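Local coordinates for protein dual function macrocyclase-peptidase POPB (Galerina marginata, PDB 5N4B) that cleaves peptide bonds after proline and closes peptide macrocycles in the biosynthesis of amanitin toxins, acting as a dual-function serine peptidase and macrocyclase, at residues A[80-86]-A[98-104]; A[62-67]-A[717-721]; A[371-375]-A[386-390]; A[24-28]-A[630-634]. The protein carries 1 engineered substitution. All blocks are in the same frame, centred on the assembly; numbering follows the deposited sequence.

Contact 1: residues A[80-86]-A[98-104]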
loop_
_atom_site.group_PDB
_atom_site.type_symbol
_atom_site.label_atom_id
_atom_site.label_comp_id
_atom_site.label_asym_id
_atom_site.label_seq_id
_atom_site.Cartn_x
_atom_site.Cartn_y
_atom_site.Cartn_z
ATOM N N ARG A 80 -0.356 -5.082 20.342
ATOM C CA ARG A 80 -0.949 -5.729 19.166
ATOM C C ARG A 80 -1.919 -6.839 19.548
ATOM O O ARG A 80 -2.655 -7.317 18.698
ATOM C CB ARG A 80 0.163 -6.306 18.280
ATOM C CG ARG A 80 1.027 -5.268 17.615
ATOM C CD ARG A 80 0.566 -4.864 16.277
ATOM N NE ARG A 80 0.488 -6.003 15.352
ATOM C CZ ARG A 80 0.984 -6.015 14.123
ATOM N NH1 ARG A 80 0.850 -7.108 13.398
ATOM N NH2 ARG A 80 1.576 -4.931 13.618
ATOM N N ASN A 81 -1.951 -7.244 20.810
ATOM C CA ASN A 81 -2.678 -8.455 21.208
ATOM C C ASN A 81 -4.119 -8.116 21.571
ATOM O O ASN A 81 -4.539 -8.126 22.737
ATOM C CB ASN A 81 -1.954 -9.110 22.368
ATOM C CG ASN A 81 -2.440 -10.517 22.625
ATOM O OD1 ASN A 81 -3.114 -11.103 21.800
ATOM N ND2 ASN A 81 -2.071 -11.061 23.763
ATOM N N TYR A 82 -4.893 -7.844 20.504
ATOM C CA TYR A 82 -6.329 -7.609 20.645
ATOM C C TYR A 82 -7.019 -8.144 19.395
ATOM O O TYR A 82 -6.434 -8.146 18.307
ATOM C CB TYR A 82 -6.698 -6.115 20.844
ATOM C CG TYR A 82 -6.242 -5.194 19.752
ATOM C CD1 TYR A 82 -5.007 -4.558 19.828
ATOM C CD2 TYR A 82 -7.045 -4.925 18.652
ATOM C CE1 TYR A 82 -4.576 -3.703 18.850
ATOM C CE2 TYR A 82 -6.588 -4.055 17.649
ATOM C CZ TYR A 82 -5.382 -3.447 17.761
ATOM O OH TYR A 82 -5.009 -2.576 16.759
ATOM N N ALA A 83 -8.258 -8.598 19.561
ATOM C CA ALA A 83 -9.023 -9.171 18.466
ATOM C C ALA A 83 -9.283 -8.136 17.391
ATOM O O ALA A 83 -9.541 -6.963 17.662
ATOM C CB ALA A 83 -10.365 -9.660 19.010
ATOM N N LYS A 84 -9.149 -8.572 16.130
ATOM C CA LYS A 84 -9.352 -7.703 14.964
ATOM C C LYS A 84 -10.318 -8.360 13.997
ATOM O O LYS A 84 -10.404 -9.578 13.921
ATOM C CB LYS A 84 -8.043 -7.368 14.255
ATOM C CG LYS A 84 -7.174 -6.519 15.181
ATOM C CD LYS A 84 -5.798 -6.346 14.656
ATOM C CE LYS A 84 -4.859 -7.437 15.083
ATOM N NZ LYS A 84 -4.369 -7.208 16.459
ATOM N N PHE A 85 -11.049 -7.547 13.250
ATOM C CA PHE A 85 -12.108 -8.051 12.388
ATOM C C PHE A 85 -12.369 -7.065 11.262
ATOM O O PHE A 85 -12.072 -5.877 11.358
ATOM C CB PHE A 85 -13.418 -8.312 13.152
ATOM C CG PHE A 85 -13.653 -7.354 14.247
ATOM C CD1 PHE A 85 -14.094 -6.074 13.995
ATOM C CD2 PHE A 85 -13.334 -7.732 15.530
ATOM C CE1 PHE A 85 -14.234 -5.148 15.094
ATOM C CE2 PHE A 85 -13.488 -6.847 16.598
ATOM C CZ PHE A 85 -13.929 -5.578 16.352
ATOM N N SER A 86 -12.897 -7.593 10.173
ATOM C CA SER A 86 -13.289 -6.808 9.013
ATOM C C SER A 86 -14.771 -6.520 9.035
ATOM O O SER A 86 -15.533 -7.057 9.829
ATOM C CB SER A 86 -12.962 -7.564 7.714
ATOM O OG SER A 86 -13.883 -8.659 7.511
ATOM N N TRP A 98 -16.741 -12.750 7.180
ATOM C CA TRP A 98 -15.872 -11.683 7.634
ATOM C C TRP A 98 -14.553 -12.290 8.096
ATOM O O TRP A 98 -14.484 -13.463 8.491
ATOM C CB TRP A 98 -16.515 -10.875 8.792
ATOM C CG TRP A 98 -16.671 -11.623 10.058
ATOM C CD1 TRP A 98 -15.817 -11.597 11.137
ATOM C CD2 TRP A 98 -17.723 -12.538 10.407
ATOM N NE1 TRP A 98 -16.273 -12.462 12.120
ATOM C CE2 TRP A 98 -17.433 -13.048 11.695
ATOM C CE3 TRP A 98 -18.857 -12.990 9.755
ATOM C CZ2 TRP A 98 -18.276 -13.945 12.354
ATOM C CZ3 TRP A 98 -19.688 -13.885 10.417
ATOM C CH2 TRP A 98 -19.376 -14.364 11.677
ATOM N N PHE A 99 -13.508 -11.471 8.093
ATOM C CA PHE A 99 -12.206 -11.895 8.621
ATOM C C PHE A 99 -12.097 -11.573 10.101
ATOM O O PHE A 99 -12.579 -10.552 10.584
ATOM C CB PHE A 99 -11.047 -11.219 7.862
ATOM C CG PHE A 99 -10.853 -11.759 6.492
ATOM C CD1 PHE A 99 -10.109 -12.907 6.290
ATOM C CD2 PHE A 99 -11.410 -11.107 5.413
ATOM C CE1 PHE A 99 -9.933 -13.406 5.018
ATOM C CE2 PHE A 99 -11.202 -11.595 4.137
ATOM C CZ PHE A 99 -10.463 -12.751 3.953
ATOM N N TYR A 100 -11.441 -12.480 10.810
ATOM C CA TYR A 100 -11.258 -12.412 12.254
ATOM C C TYR A 100 -9.858 -12.872 12.613
ATOM O O TYR A 100 -9.424 -13.920 12.132
ATOM C CB TYR A 100 -12.296 -13.285 13.013
ATOM C CG TYR A 100 -12.105 -13.371 14.517
ATOM C CD1 TYR A 100 -12.182 -12.239 15.313
ATOM C CD2 TYR A 100 -11.789 -14.549 15.116
ATOM C CE1 TYR A 100 -11.985 -12.311 16.670
ATOM C CE2 TYR A 100 -11.607 -14.631 16.491
ATOM C CZ TYR A 100 -11.694 -13.489 17.223
ATOM O OH TYR A 100 -11.496 -13.618 18.592
ATOM N N ASN A 101 -9.142 -12.081 13.419
ATOM C CA ASN A 101 -7.823 -12.415 13.953
ATOM C C ASN A 101 -7.952 -12.421 15.472
ATOM O O ASN A 101 -8.394 -11.435 16.062
ATOM C CB ASN A 101 -6.812 -11.368 13.495
ATOM C CG ASN A 101 -5.389 -11.813 13.687
ATOM O OD1 ASN A 101 -5.007 -12.221 14.786
ATOM N ND2 ASN A 101 -4.597 -11.765 12.622
ATOM N N ARG A 102 -7.553 -13.522 16.095
ATOM C CA ARG A 102 -7.600 -13.629 17.545
ATOM C C ARG A 102 -6.727 -12.597 18.235
ATOM O O ARG A 102 -6.973 -12.293 19.416
ATOM C CB ARG A 102 -7.212 -15.045 17.997
ATOM C CG ARG A 102 -8.218 -16.099 17.574
ATOM C CD ARG A 102 -7.646 -17.548 17.618
ATOM N NE ARG A 102 -7.236 -17.973 18.954
ATOM C CZ ARG A 102 -8.048 -18.579 19.818
ATOM N NH1 ARG A 102 -9.302 -18.867 19.533
ATOM N NH2 ARG A 102 -7.562 -18.951 20.997
ATOM N N GLY A 103 -5.707 -12.087 17.554
ATOM C CA GLY A 103 -4.874 -10.998 18.061
ATOM C C GLY A 103 -3.510 -10.934 17.403
ATOM O O GLY A 103 -3.100 -9.880 16.914
ATOM N N LEU A 104 -2.801 -12.074 17.402
ATOM C CA LEU A 104 -1.426 -12.161 16.943
ATOM C C LEU A 104 -1.254 -13.176 15.836
ATOM O O LEU A 104 -0.128 -13.593 15.561
ATOM C CB LEU A 104 -0.485 -12.451 18.103
ATOM C CG LEU A 104 -0.454 -11.374 19.199
ATOM C CD1 LEU A 104 0.305 -11.857 20.420
ATOM C CD2 LEU A 104 0.091 -10.068 18.684
HETATM O O HOH W 1 -1.094 -8.367 15.537
HETATM O O HOH W 2 -5.984 -11.003 21.597
#
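Lys84 reaches back over the loop that precedes its strand to meet Gly103, its side chain bent at chi3 (-88°) and chi4 (-80°), which curls the ammonium group round onto the backbone. NZ donates to Gly103 O at 3.0 Å, in the carbonyl plane and on a lone pair, and also to Tyr82 O. The same nitrogen stands over the centre of one face of the Tyr82 ring, 3.9 Å above its plane. Gly103 O additionally accepts from a water held by Arg80 NE, and a second water joins Asn81 OD1 to Arg102 O. Past this polar knot Asn81 and Leu104 cross at about a right angle, OD1 lying 3.7 Å from Leu104 CG. Ala83 CB approaches Tyr100 obliquely, 3.9 Å from CE1. At the far end Ser86 pairs with Phe99 through both backbone and side chain: its OG accepts from Phe99 N at 2.9 Å, while Ser86 N donates to Phe99 O. OG can get there because it sits between the backbone N and the carbonyl carbon (chi1 73°). Lys84 and Asn101 form a hydrogen-bonded pair, with Asn101 N to Lys84 O at 2.8 Å, and Phe85 and Tyr100 the next, non-hydrogen-bonded pair. Asn101 OD1 receives Gly103 N, an Asx turn that shapes the chain where it leaves the strand. The bound peptide packs against Lys84, Ser86 and Phe99. Strands 84-90 and 96-101 thus make an antiparallel beta hairpin, the first two strands of a four-stranded sheet of the kind that forms the blades of a beta-propeller.

Contact 2: residues A[62-67]-A[717-721]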
loop_
_atom_site.group_PDB
_atom_site.type_symbol
_atom_site.label_atom_id
_atom_site.label_comp_id
_atom_site.label_asym_id
_atom_site.label_seq_id
_atom_site.Cartn_x
_atom_site.Cartn_y
_atom_site.Cartn_z
ATOM N N TYR A 62 25.200 -4.457 17.364
ATOM C CA TYR A 62 24.928 -3.135 17.908
ATOM C C TYR A 62 23.622 -3.137 18.694
ATOM O O TYR A 62 23.578 -2.657 19.835
ATOM C CB TYR A 62 24.859 -2.083 16.796
ATOM C CG TYR A 62 24.742 -0.690 17.326
ATOM C CD1 TYR A 62 25.839 -0.069 17.828
ATOM C CD2 TYR A 62 23.558 0.007 17.340
ATOM C CE1 TYR A 62 25.796 1.186 18.336
ATOM C CE2 TYR A 62 23.507 1.288 17.903
ATOM C CZ TYR A 62 24.634 1.853 18.391
ATOM O OH TYR A 62 24.634 3.145 18.930
ATOM N N LEU A 63 22.567 -3.671 18.106
ATOM C CA LEU A 63 21.279 -3.742 18.784
ATOM C C LEU A 63 21.358 -4.536 20.090
ATOM O O LEU A 63 20.650 -4.204 21.051
ATOM C CB LEU A 63 20.232 -4.321 17.816
ATOM C CG LEU A 63 19.979 -3.441 16.556
ATOM C CD1 LEU A 63 19.237 -4.289 15.512
ATOM C CD2 LEU A 63 19.254 -2.179 16.889
ATOM N N ASP A 64 22.191 -5.590 20.120
ATOM C CA ASP A 64 22.373 -6.403 21.334
ATOM C C ASP A 64 22.873 -5.601 22.512
ATOM O O ASP A 64 22.663 -6.031 23.660
ATOM C CB ASP A 64 23.428 -7.493 21.083
ATOM C CG ASP A 64 22.949 -8.659 20.242
ATOM O OD1 ASP A 64 21.733 -8.819 20.060
ATOM O OD2 ASP A 64 23.838 -9.436 19.759
ATOM N N GLN A 65 23.514 -4.463 22.286
ATOM C CA GLN A 65 23.993 -3.583 23.355
ATOM C C GLN A 65 22.864 -2.841 24.058
ATOM O O GLN A 65 23.086 -2.331 25.158
ATOM C CB GLN A 65 24.971 -2.538 22.808
ATOM C CG GLN A 65 26.206 -3.119 22.109
ATOM C CD GLN A 65 27.095 -2.036 21.454
ATOM O OE1 GLN A 65 27.899 -2.352 20.572
ATOM N NE2 GLN A 65 26.953 -0.771 21.881
ATOM N N ASN A 66 21.668 -2.814 23.492
ATOM C CA ASN A 66 20.556 -1.970 23.935
ATOM C C ASN A 66 19.525 -2.868 24.630
ATOM O O ASN A 66 18.703 -3.506 23.968
ATOM C CB ASN A 66 19.971 -1.282 22.717
ATOM C CG ASN A 66 18.838 -0.336 23.068
ATOM O OD1 ASN A 66 18.362 -0.343 24.216
ATOM N ND2 ASN A 66 18.430 0.471 22.122
ATOM N N ALA A 67 19.543 -2.908 25.970
ATOM C CA ALA A 67 18.599 -3.754 26.698
ATOM C C ALA A 67 17.167 -3.241 26.608
ATOM O O ALA A 67 16.225 -3.992 26.868
ATOM C CB ALA A 67 19.022 -3.870 28.163
ATOM N N GLY A 717 13.519 0.937 18.985
ATOM C CA GLY A 717 14.577 0.970 19.998
ATOM C C GLY A 717 15.846 1.627 19.490
ATOM O O GLY A 717 16.504 2.391 20.215
ATOM N N PHE A 718 16.181 1.364 18.240
ATOM C CA PHE A 718 17.333 2.022 17.621
ATOM C C PHE A 718 17.130 3.523 17.620
ATOM O O PHE A 718 18.024 4.290 17.975
ATOM C CB PHE A 718 17.560 1.485 16.217
ATOM C CG PHE A 718 18.688 2.175 15.470
ATOM C CD1 PHE A 718 19.963 1.661 15.584
ATOM C CD2 PHE A 718 18.460 3.260 14.685
ATOM C CE1 PHE A 718 21.052 2.255 14.938
ATOM C CE2 PHE A 718 19.531 3.871 14.020
ATOM C CZ PHE A 718 20.804 3.360 14.142
ATOM N N ILE A 719 15.952 3.954 17.192
ATOM C CA ILE A 719 15.656 5.371 17.163
ATOM C C ILE A 719 15.738 5.944 18.571
ATOM O O ILE A 719 16.329 7.003 18.791
ATOM C CB ILE A 719 14.293 5.623 16.511
ATOM C CG1 ILE A 719 14.370 5.433 14.990
ATOM C CG2 ILE A 719 13.799 7.032 16.852
ATOM C CD1 ILE A 719 13.051 5.375 14.308
ATOM N N ALA A 720 15.118 5.280 19.553
ATOM C CA ALA A 720 15.097 5.823 20.909
ATOM C C ALA A 720 16.502 6.013 21.456
ATOM O O ALA A 720 16.830 7.070 22.023
ATOM C CB ALA A 720 14.297 4.930 21.850
ATOM N N ARG A 721 17.359 5.018 21.277
ATOM C CA ARG A 721 18.738 5.141 21.770
ATOM C C ARG A 721 19.486 6.236 21.018
ATOM O O ARG A 721 20.199 7.036 21.634
ATOM C CB ARG A 721 19.469 3.805 21.656
ATOM C CG ARG A 721 20.915 3.965 22.033
ATOM C CD ARG A 721 21.538 2.741 22.605
ATOM N NE ARG A 721 20.986 2.461 23.927
ATOM C CZ ARG A 721 21.541 1.600 24.760
ATOM N NH1 ARG A 721 20.985 1.353 25.943
ATOM N NH2 ARG A 721 22.650 0.975 24.387
HETATM O O HOH W 3 21.137 -1.111 27.404
HETATM O O HOH W 4 16.204 1.980 23.020
#
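Tyr62 begins the contact by setting CE2 4.0 Å from Phe718 CE1, the two side chains crossing at about a right angle. Here the end of helix 46-64 and the turn into helix 68-80 pack against helix 705-722 of the catalytic domain, near the C-terminus. Leu63 brings CD2 to the edge of the Phe718 ring, near its plane, and 4.1 Å from Phe718 CB. Phe718 continues inward onto Leu655 and Leu689 of the central sheet. Gln65 O takes a weak hydrogen bond from Arg721 NH2 at 3.4 Å. Within segment 62-67 the largest share falls to Asn66. With its CG turned away from the backbone N (chi1 -178°), it lays its amide flat over one face of the Arg721 guanidinium, the planes only 10° apart and Asn66 CG 3.6 Å above. Asn66 OD1 caps Asp68 N at the start of the next helix, and a water links ND2 to Gly717 O. At Ala67 another water accepts from the backbone N and from Arg721 NH1, at 2.9 Å from the latter, and donates to Gln65 O. The arginine is thus held by stacking, water and one weak bond, and no carboxylate of either segment meets it; exposed and bound to a water through NH1, its charge is probably largely balanced by solvent.

Contact 3: residues A[371-375]-A[386-390]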
loop_
_atom_site.group_PDB
_atom_site.type_symbol
_atom_site.label_atom_id
_atom_site.label_comp_id
_atom_site.label_asym_id
_atom_site.label_seq_id
_atom_site.Cartn_x
_atom_site.Cartn_y
_atom_site.Cartn_z
ATOM N N GLU A 371 -29.696 2.470 -6.602
ATOM C CA GLU A 371 -29.847 3.780 -7.231
ATOM C C GLU A 371 -29.147 4.918 -6.501
ATOM O O GLU A 371 -29.121 6.039 -7.031
ATOM C CB GLU A 371 -31.333 4.125 -7.394
ATOM C CG GLU A 371 -32.100 4.304 -6.153
ATOM C CD GLU A 371 -33.523 4.814 -6.447
ATOM O OE1 GLU A 371 -34.257 4.100 -7.173
ATOM O OE2 GLU A 371 -33.867 5.933 -5.989
ATOM N N TYR A 372 -28.645 4.691 -5.300
ATOM C CA TYR A 372 -27.996 5.720 -4.504
ATOM C C TYR A 372 -26.491 5.644 -4.708
ATOM O O TYR A 372 -25.934 4.661 -5.199
ATOM C CB TYR A 372 -28.302 5.565 -3.016
ATOM C CG TYR A 372 -29.723 5.774 -2.600
ATOM C CD1 TYR A 372 -30.666 4.799 -2.793
ATOM C CD2 TYR A 372 -30.101 6.965 -2.017
ATOM C CE1 TYR A 372 -32.009 5.019 -2.399
ATOM C CE2 TYR A 372 -31.409 7.199 -1.607
ATOM C CZ TYR A 372 -32.361 6.215 -1.809
ATOM O OH TYR A 372 -33.684 6.402 -1.415
ATOM N N PHE A 373 -25.814 6.704 -4.318
ATOM C CA PHE A 373 -24.361 6.737 -4.383
ATOM C C PHE A 373 -23.817 7.163 -3.036
ATOM O O PHE A 373 -24.335 8.084 -2.418
ATOM C CB PHE A 373 -23.856 7.664 -5.481
ATOM C CG PHE A 373 -24.291 7.256 -6.846
ATOM C CD1 PHE A 373 -23.519 6.372 -7.570
ATOM C CD2 PHE A 373 -25.476 7.697 -7.365
ATOM C CE1 PHE A 373 -23.905 5.957 -8.825
ATOM C CE2 PHE A 373 -25.853 7.287 -8.638
ATOM C CZ PHE A 373 -25.097 6.436 -9.359
ATOM N N VAL A 374 -22.766 6.490 -2.578
ATOM C CA VAL A 374 -22.040 6.844 -1.357
ATOM C C VAL A 374 -20.684 7.355 -1.815
ATOM O O VAL A 374 -20.023 6.710 -2.629
ATOM C CB VAL A 374 -21.916 5.655 -0.396
ATOM C CG1 VAL A 374 -21.313 6.078 0.931
ATOM C CG2 VAL A 374 -23.278 4.966 -0.173
ATOM N N ALA A 375 -20.294 8.548 -1.333
ATOM C CA ALA A 375 -19.076 9.216 -1.770
ATOM C C ALA A 375 -18.221 9.531 -0.566
ATOM O O ALA A 375 -18.724 9.966 0.467
ATOM C CB ALA A 375 -19.415 10.542 -2.456
ATOM N N TYR A 386 -20.658 10.993 2.334
ATOM C CA TYR A 386 -21.949 11.562 1.924
ATOM C C TYR A 386 -22.775 10.523 1.187
ATOM O O TYR A 386 -22.248 9.726 0.422
ATOM C CB TYR A 386 -21.776 12.805 1.020
ATOM C CG TYR A 386 -21.048 13.927 1.707
ATOM C CD1 TYR A 386 -19.671 13.994 1.671
ATOM C CD2 TYR A 386 -21.714 14.859 2.446
ATOM C CE1 TYR A 386 -18.999 15.009 2.327
ATOM C CE2 TYR A 386 -21.069 15.882 3.064
ATOM C CZ TYR A 386 -19.709 15.947 3.028
ATOM O OH TYR A 386 -19.070 16.956 3.730
ATOM N N LEU A 387 -24.099 10.627 1.342
ATOM C CA LEU A 387 -25.080 9.863 0.589
ATOM C C LEU A 387 -25.700 10.784 -0.453
ATOM O O LEU A 387 -26.100 11.906 -0.117
ATOM C CB LEU A 387 -26.143 9.314 1.542
ATOM C CG LEU A 387 -27.214 8.490 0.872
ATOM C CD1 LEU A 387 -26.659 7.184 0.308
ATOM C CD2 LEU A 387 -28.302 8.192 1.922
ATOM N N TYR A 388 -25.773 10.314 -1.672
ATOM C CA TYR A 388 -26.379 11.007 -2.815
ATOM C C TYR A 388 -27.533 10.200 -3.389
ATOM O O TYR A 388 -27.506 8.964 -3.414
ATOM C CB TYR A 388 -25.374 11.167 -3.949
ATOM C CG TYR A 388 -24.343 12.241 -3.728
ATOM C CD1 TYR A 388 -23.244 12.034 -2.897
ATOM C CD2 TYR A 388 -24.466 13.466 -4.341
ATOM C CE1 TYR A 388 -22.337 13.035 -2.668
ATOM C CE2 TYR A 388 -23.513 14.483 -4.131
ATOM C CZ TYR A 388 -22.458 14.228 -3.305
ATOM O OH TYR A 388 -21.544 15.247 -3.100
ATOM N N SER A 389 -28.542 10.900 -3.869
ATOM C CA SER A 389 -29.648 10.269 -4.558
ATOM C C SER A 389 -29.324 9.972 -6.003
ATOM O O SER A 389 -28.310 10.391 -6.553
ATOM C CB SER A 389 -30.860 11.207 -4.519
ATOM O OG SER A 389 -30.676 12.315 -5.429
ATOM N N LYS A 390 -30.261 9.274 -6.656
ATOM C CA LYS A 390 -30.140 8.969 -8.069
ATOM C C LYS A 390 -30.098 10.236 -8.917
ATOM O O LYS A 390 -29.569 10.196 -10.021
ATOM C CB LYS A 390 -31.335 8.089 -8.489
ATOM C CG LYS A 390 -32.706 8.770 -8.452
ATOM C CD LYS A 390 -33.833 7.857 -8.967
ATOM C CE LYS A 390 -35.134 8.618 -9.083
ATOM N NZ LYS A 390 -36.228 7.670 -9.374
HETATM O O HOH W 5 -32.196 7.799 -5.008
HETATM O O HOH W 6 -36.074 4.811 -8.589
HETATM O O HOH W 7 -36.504 6.528 -6.595
#
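Glu371 OE2 is gripped by two waters that both lead across to Lys390, at the open end of an antiparallel beta hairpin in one blade of the beta-propeller. The first, 2.7 Å from OE2, accepts from Lys390 N and lies over the centre of one face of the Tyr372 ring. The second passes on to Lys390 NZ. Direct charge pairing is absent, for Glu371 OE2 and Lys390 NZ stay 4.5 Å apart; instead OE2 lies alongside the lysine's methylenes, 3.5 Å from Lys390 CD. Deeper in the blade the backbones pair regularly. Phe373 and Tyr388 exchange two hydrogen bonds, of which Tyr388 N to Phe373 O is the shorter at 2.8 Å, and Ala375 and Tyr386 exchange another two. On the other face, the non-hydrogen-bonded pair Val374 and Leu387 lies between these two; Leu387 CD1 touches Val374 CG2 at 4.1 Å and also Tyr372 CB. It is placed there because the leucine's CG points away from its backbone N (chi1 -180°). Strands 361-368 and 394-398 flank the hairpin and complete the four-stranded sheet. On the face bearing Phe373, Ala375 and Tyr388, the Phe373 ring meets Phe353 edge-to-face, and Ala375 CB lies 3.8 Å from Tyr388 CE1.

Contact 4: residues A[24-28]-A[630-634]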
loop_
_atom_site.group_PDB
_atom_site.type_symbol
_atom_site.label_atom_id
_atom_site.label_comp_id
_atom_site.label_asym_id
_atom_site.label_seq_id
_atom_site.Cartn_x
_atom_site.Cartn_y
_atom_site.Cartn_z
ATOM N N TYR A 24 26.815 8.303 -18.920
ATOM C CA TYR A 24 25.501 8.870 -19.186
ATOM C C TYR A 24 25.650 10.112 -20.050
ATOM O O TYR A 24 26.720 10.721 -20.117
ATOM C CB TYR A 24 24.799 9.239 -17.858
ATOM C CG TYR A 24 24.475 8.041 -16.996
ATOM C CD1 TYR A 24 25.421 7.512 -16.155
ATOM C CD2 TYR A 24 23.223 7.447 -17.046
ATOM C CE1 TYR A 24 25.132 6.399 -15.378
ATOM C CE2 TYR A 24 22.920 6.343 -16.271
ATOM C CZ TYR A 24 23.874 5.822 -15.459
ATOM O OH TYR A 24 23.554 4.732 -14.705
ATOM N N GLN A 25 24.574 10.448 -20.732
ATOM C CA GLN A 25 24.478 11.696 -21.489
ATOM C C GLN A 25 23.682 12.736 -20.717
ATOM O O GLN A 25 22.536 12.480 -20.324
ATOM C CB GLN A 25 23.836 11.475 -22.855
ATOM C CG GLN A 25 24.531 10.467 -23.733
ATOM C CD GLN A 25 26.008 10.793 -23.952
ATOM O OE1 GLN A 25 26.856 9.889 -23.935
ATOM N NE2 GLN A 25 26.324 12.080 -24.132
ATOM N N SER A 26 24.287 13.907 -20.507
ATOM C CA SER A 26 23.680 15.065 -19.862
ATOM C C SER A 26 23.407 16.149 -20.892
ATOM O O SER A 26 24.267 16.464 -21.720
ATOM C CB SER A 26 24.657 15.620 -18.834
ATOM O OG SER A 26 24.376 16.928 -18.449
ATOM N N ALA A 27 22.234 16.766 -20.830
ATOM C CA ALA A 27 21.984 17.840 -21.776
ATOM C C ALA A 27 22.925 19.002 -21.532
ATOM O O ALA A 27 23.449 19.588 -22.496
ATOM C CB ALA A 27 20.522 18.269 -21.719
ATOM N N SER A 28 23.189 19.336 -20.272
ATOM C CA SER A 28 24.027 20.494 -19.970
ATOM C C SER A 28 25.518 20.190 -20.022
ATOM O O SER A 28 26.297 21.088 -20.360
ATOM C CB SER A 28 23.694 21.090 -18.612
ATOM O OG SER A 28 23.896 20.147 -17.589
ATOM N N PRO A 630 18.781 12.790 -21.835
ATOM C CA PRO A 630 19.739 13.770 -21.289
ATOM C C PRO A 630 19.160 14.887 -20.453
ATOM O O PRO A 630 19.780 15.301 -19.448
ATOM C CB PRO A 630 20.442 14.301 -22.556
ATOM C CG PRO A 630 20.389 13.135 -23.508
ATOM C CD PRO A 630 19.063 12.467 -23.251
ATOM N N GLU A 631 18.004 15.422 -20.858
ATOM C CA GLU A 631 17.365 16.497 -20.105
ATOM C C GLU A 631 16.872 16.007 -18.737
ATOM O O GLU A 631 16.740 16.800 -17.787
ATOM C CB GLU A 631 16.191 17.059 -20.925
ATOM C CG GLU A 631 16.586 17.787 -22.214
ATOM C CD GLU A 631 17.092 16.870 -23.348
ATOM O OE1 GLU A 631 16.694 15.676 -23.429
ATOM O OE2 GLU A 631 17.891 17.373 -24.181
ATOM N N GLU A 632 16.544 14.728 -18.645
ATOM C CA GLU A 632 15.973 14.188 -17.428
ATOM C C GLU A 632 17.076 13.711 -16.492
ATOM O O GLU A 632 17.024 13.968 -15.272
ATOM C CB GLU A 632 14.964 13.110 -17.798
ATOM C CG GLU A 632 13.816 13.677 -18.683
ATOM C CD GLU A 632 12.733 12.721 -19.072
ATOM O OE1 GLU A 632 12.692 11.586 -18.581
ATOM O OE2 GLU A 632 11.863 13.144 -19.901
ATOM N N PHE A 633 18.129 13.088 -17.058
ATOM C CA PHE A 633 19.359 12.847 -16.310
ATOM C C PHE A 633 19.761 14.090 -15.515
ATOM O O PHE A 633 20.174 14.016 -14.355
ATOM C CB PHE A 633 20.492 12.405 -17.250
ATOM C CG PHE A 633 21.792 12.211 -16.552
ATOM C CD1 PHE A 633 22.679 13.273 -16.399
ATOM C CD2 PHE A 633 22.149 10.990 -16.005
ATOM C CE1 PHE A 633 23.865 13.107 -15.746
ATOM C CE2 PHE A 633 23.374 10.844 -15.329
ATOM C CZ PHE A 633 24.192 11.890 -15.200
ATOM N N ASP A 634 19.636 15.263 -16.119
ATOM C CA ASP A 634 20.136 16.469 -15.471
ATOM C C ASP A 634 19.402 16.844 -14.193
ATOM O O ASP A 634 19.984 17.515 -13.334
ATOM C CB ASP A 634 20.145 17.644 -16.438
ATOM C CG ASP A 634 21.294 17.577 -17.403
ATOM O OD1 ASP A 634 22.229 16.745 -17.301
ATOM O OD2 ASP A 634 21.249 18.414 -18.322
#
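A small two-stranded hairpin near the N-terminus meets a short helix of the catalytic domain here: strand 24-26 crosses helix 630-634 at 88°, and the turn after it, Ala27 and Ser28, meets the same helix. Asp634 faces the turn with its carboxylate. Its OD2 accepts Ser28 N at 2.9 Å through the syn lone pair, on the side of the other oxygen. OD1 points to Ser26 OG, but the modelled separation is too short to be trusted in detail; Ser26 OG also accepts from Lys29 N, inside the turn. Ala27 N donates to Pro630 O at 3.2 Å from well above the carbonyl plane, not along a lone pair; the oxygen also accepts weakly from Asp634 N within the helix. Nearby, Pro630 CA contributes a CA-H...O contact to Gln25 O, and Ala27 CB rests 4.1 Å from Pro630 CB. Phe633 is directed at the strand, its CG set opposite the backbone N (chi1 177°). CE2 presses tightly on Tyr24 CB at 3.3 Å, whereas the two rings, with planes 22° apart, are slid so far that they barely overlap. Phe633 also stacks on Tyr637 of the chain that follows helix 630-636. Leu609 touches both Tyr24 and Phe633, while strand 30-35 pairs with strand 21-26 and packs Val34 against Tyr24 and Val32 against Ser26.

Overall arrangement
Contacts 1 and 3 each join neighbouring strands of a single propeller blade, and both rest on antiparallel backbone pairing, regular in contact 3 and running out into loop in contact 1. Contact 3 is the more buried, with polar chemistry at its water-bridged end, whereas contact 1 adds a lysine folded onto carbonyls beside the bound peptide. Contacts 2 and 4 instead bring N-terminal segments, hundreds of residues away in sequence, onto the catalytic domain. Both are partly exposed and lean on side chains: a stacked amide and guanidinium in contact 2, a carboxylate receiving a turn in contact 4. Their segments alternate along the chain, and their centres lie 43 Å apart. Contacts 2 and 3 occupy opposite sides of the molecule's centre.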